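PDB 4K70: UL37 from Suid herpesvirus 1, which is an inner tegument protein that probably helps control viral trafficking and is represented here by its N-terminal half, which binds calcium. Local coordinates for residues E338-A343 / G379-L384. Residues are numbered along the deposited sequence; the frame is centred on the assembly and turned at random.
With NA (sodium ion), chain F; CA (calcium ion), chain D.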
loop_
_atom_site.group_PDB
_atom_site.type_symbol
_atom_site.label_atom_id
_atom_site.label_comp_id
_atom_site.label_asym_id
_atom_site.label_seq_id
_atom_site.Cartn_x
_atom_site.Cartn_y
_atom_site.Cartn_z
ATOM N N GLU A 338 -15.354 -2.657 3.080
ATOM C CA GLU A 338 -16.605 -3.298 2.665
ATOM C C GLU A 338 -17.813 -2.652 3.351
ATOM O O GLU A 338 -18.872 -2.480 2.745
ATOM C CB GLU A 338 -16.584 -4.805 2.962
ATOM C CG GLU A 338 -17.938 -5.472 2.720
ATOM C CD GLU A 338 -17.842 -6.986 2.630
ATOM O OE1 GLU A 338 -16.732 -7.522 2.835
ATOM O OE2 GLU A 338 -18.873 -7.638 2.344
ATOM N N ALA A 339 -17.648 -2.291 4.618
ATOM C CA ALA A 339 -18.727 -1.667 5.368
ATOM C C ALA A 339 -19.042 -0.307 4.775
ATOM O O ALA A 339 -20.215 0.054 4.621
ATOM C CB ALA A 339 -18.344 -1.525 6.827
ATOM N N LEU A 340 -17.996 0.446 4.443
ATOM C CA LEU A 340 -18.184 1.810 3.942
ATOM C C LEU A 340 -18.848 1.811 2.581
ATOM O O LEU A 340 -19.884 2.427 2.393
ATOM C CB LEU A 340 -16.846 2.535 3.862
ATOM C CG LEU A 340 -16.247 2.894 5.219
ATOM C CD1 LEU A 340 -14.769 3.229 5.080
ATOM C CD2 LEU A 340 -17.008 4.074 5.811
ATOM N N VAL A 341 -18.234 1.123 1.624
ATOM C CA VAL A 341 -18.687 1.168 0.242
ATOM C C VAL A 341 -20.080 0.562 0.063
ATOM O O VAL A 341 -20.900 1.087 -0.683
ATOM C CB VAL A 341 -17.677 0.442 -0.687
ATOM C CG1 VAL A 341 -18.213 0.392 -2.105
ATOM C CG2 VAL A 341 -16.301 1.128 -0.614
ATOM N N THR A 342 -20.324 -0.557 0.745
ATOM C CA THR A 342 -21.630 -1.216 0.734
ATOM C C THR A 342 -22.745 -0.266 1.180
ATOM O O THR A 342 -23.864 -0.327 0.659
ATOM C CB THR A 342 -21.627 -2.493 1.635
ATOM O OG1 THR A 342 -20.648 -3.411 1.147
ATOM C CG2 THR A 342 -22.965 -3.179 1.610
ATOM N N ALA A 343 -22.430 0.625 2.120
ATOM C CA ALA A 343 -23.419 1.570 2.643
ATOM C C ALA A 343 -23.475 2.856 1.821
ATOM O O ALA A 343 -24.247 3.766 2.135
ATOM C CB ALA A 343 -23.141 1.892 4.102
ATOM N N GLY A 379 -13.131 8.811 5.214
ATOM C CA GLY A 379 -12.235 9.605 4.394
ATOM C C GLY A 379 -10.797 9.251 4.706
ATOM O O GLY A 379 -9.930 9.217 3.830
ATOM N N VAL A 380 -10.540 8.985 5.979
ATOM C CA VAL A 380 -9.198 8.618 6.398
ATOM C C VAL A 380 -8.856 7.213 5.888
ATOM O O VAL A 380 -7.786 6.991 5.322
ATOM C CB VAL A 380 -9.046 8.723 7.918
ATOM C CG1 VAL A 380 -7.671 8.202 8.357
ATOM C CG2 VAL A 380 -9.261 10.177 8.367
ATOM N N VAL A 381 -9.779 6.272 6.057
ATOM C CA VAL A 381 -9.586 4.924 5.508
ATOM C C VAL A 381 -9.302 4.957 4.001
ATOM O O VAL A 381 -8.364 4.316 3.528
ATOM C CB VAL A 381 -10.818 4.032 5.773
ATOM C CG1 VAL A 381 -10.762 2.749 4.942
ATOM C CG2 VAL A 381 -10.929 3.727 7.258
ATOM N N HIS A 382 -10.112 5.706 3.252
ATOM C CA HIS A 382 -9.942 5.779 1.790
ATOM C C HIS A 382 -8.576 6.316 1.393
ATOM O O HIS A 382 -7.954 5.838 0.432
ATOM C CB HIS A 382 -11.051 6.611 1.141
ATOM C CG HIS A 382 -12.329 5.858 0.954
ATOM N ND1 HIS A 382 -12.435 4.779 0.103
ATOM C CD2 HIS A 382 -13.556 6.018 1.510
ATOM C CE1 HIS A 382 -13.670 4.307 0.141
ATOM N NE2 HIS A 382 -14.371 5.048 0.981
ATOM N N ARG A 383 -8.119 7.318 2.135
ATOM C CA ARG A 383 -6.786 7.876 1.955
ATOM C C ARG A 383 -5.672 6.850 2.164
ATOM O O ARG A 383 -4.705 6.827 1.417
ATOM C CB ARG A 383 -6.564 9.021 2.933
ATOM C CG ARG A 383 -7.240 10.297 2.544
ATOM C CD ARG A 383 -6.458 11.451 3.121
ATOM N NE ARG A 383 -6.888 11.869 4.447
ATOM C CZ ARG A 383 -6.061 12.364 5.369
ATOM N NH1 ARG A 383 -4.758 12.464 5.116
ATOM N NH2 ARG A 383 -6.529 12.750 6.549
ATOM N N LEU A 384 -5.794 6.046 3.212
ATOM C CA LEU A 384 -4.771 5.063 3.552
ATOM C C LEU A 384 -4.768 3.845 2.648
ATOM O O LEU A 384 -3.740 3.181 2.506
ATOM C CB LEU A 384 -4.957 4.564 4.992
ATOM C CG LEU A 384 -4.696 5.557 6.121
ATOM C CD1 LEU A 384 -5.375 5.105 7.400
ATOM C CD2 LEU A 384 -3.207 5.722 6.340
HETATM NA NA NA F . -6.559 6.022 -1.619
HETATM CA CA CA D . -2.774 7.482 0.160
HETATM O O HOH W 1 -1.878 8.736 2.018
#
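L340 and V381 meet at the heart of a small helix-helix contact, one of many that build the all-helical N-terminal half of UL37: the C-terminal turn of helix 333-342 rests against the last turns of helix 366-385. The two side chains slant across one another, and a single leucine methyl, CD1, does the touching, 4.0 Å from V381 CG1 and 4.1 Å from V381 CB. Leucine suits this place because its branch lies beyond CB and spans the gap between backbones whose CA atoms are 9.3 Å apart at L340 and V381; valine, branched at CB, offers a short, broad surface to receive it. With V381 CG1 opposite the backbone N (chi1 167°), that methyl is the branch that meets L340 CD1. The contact is buried: L340 also packs on V327 and V381 on M431, carrying the apolar layer to helices 321-329 and 422-431.

Beside this pair, V341 CG2 approaches the H382 ring at its edge, near the ring plane, 4.2 Å from CE1, rather than over a face. Histidine suits the place because, while CE1 meets the valine methyl, NE2 hydrogen-bonds to the carbonyl of F345, tying helix 366-385 to the main chain that follows helix 333-342. Where helix 333-342 ends, T342 OG1 turns back to E338 O, which also accepts the amide of T342. On the other helix, main-chain oxygens face metals: R383 O binds calcium with D386 and D387, and H382 O lies 2.5 Å from the sodium ion that D386 OD1 also binds.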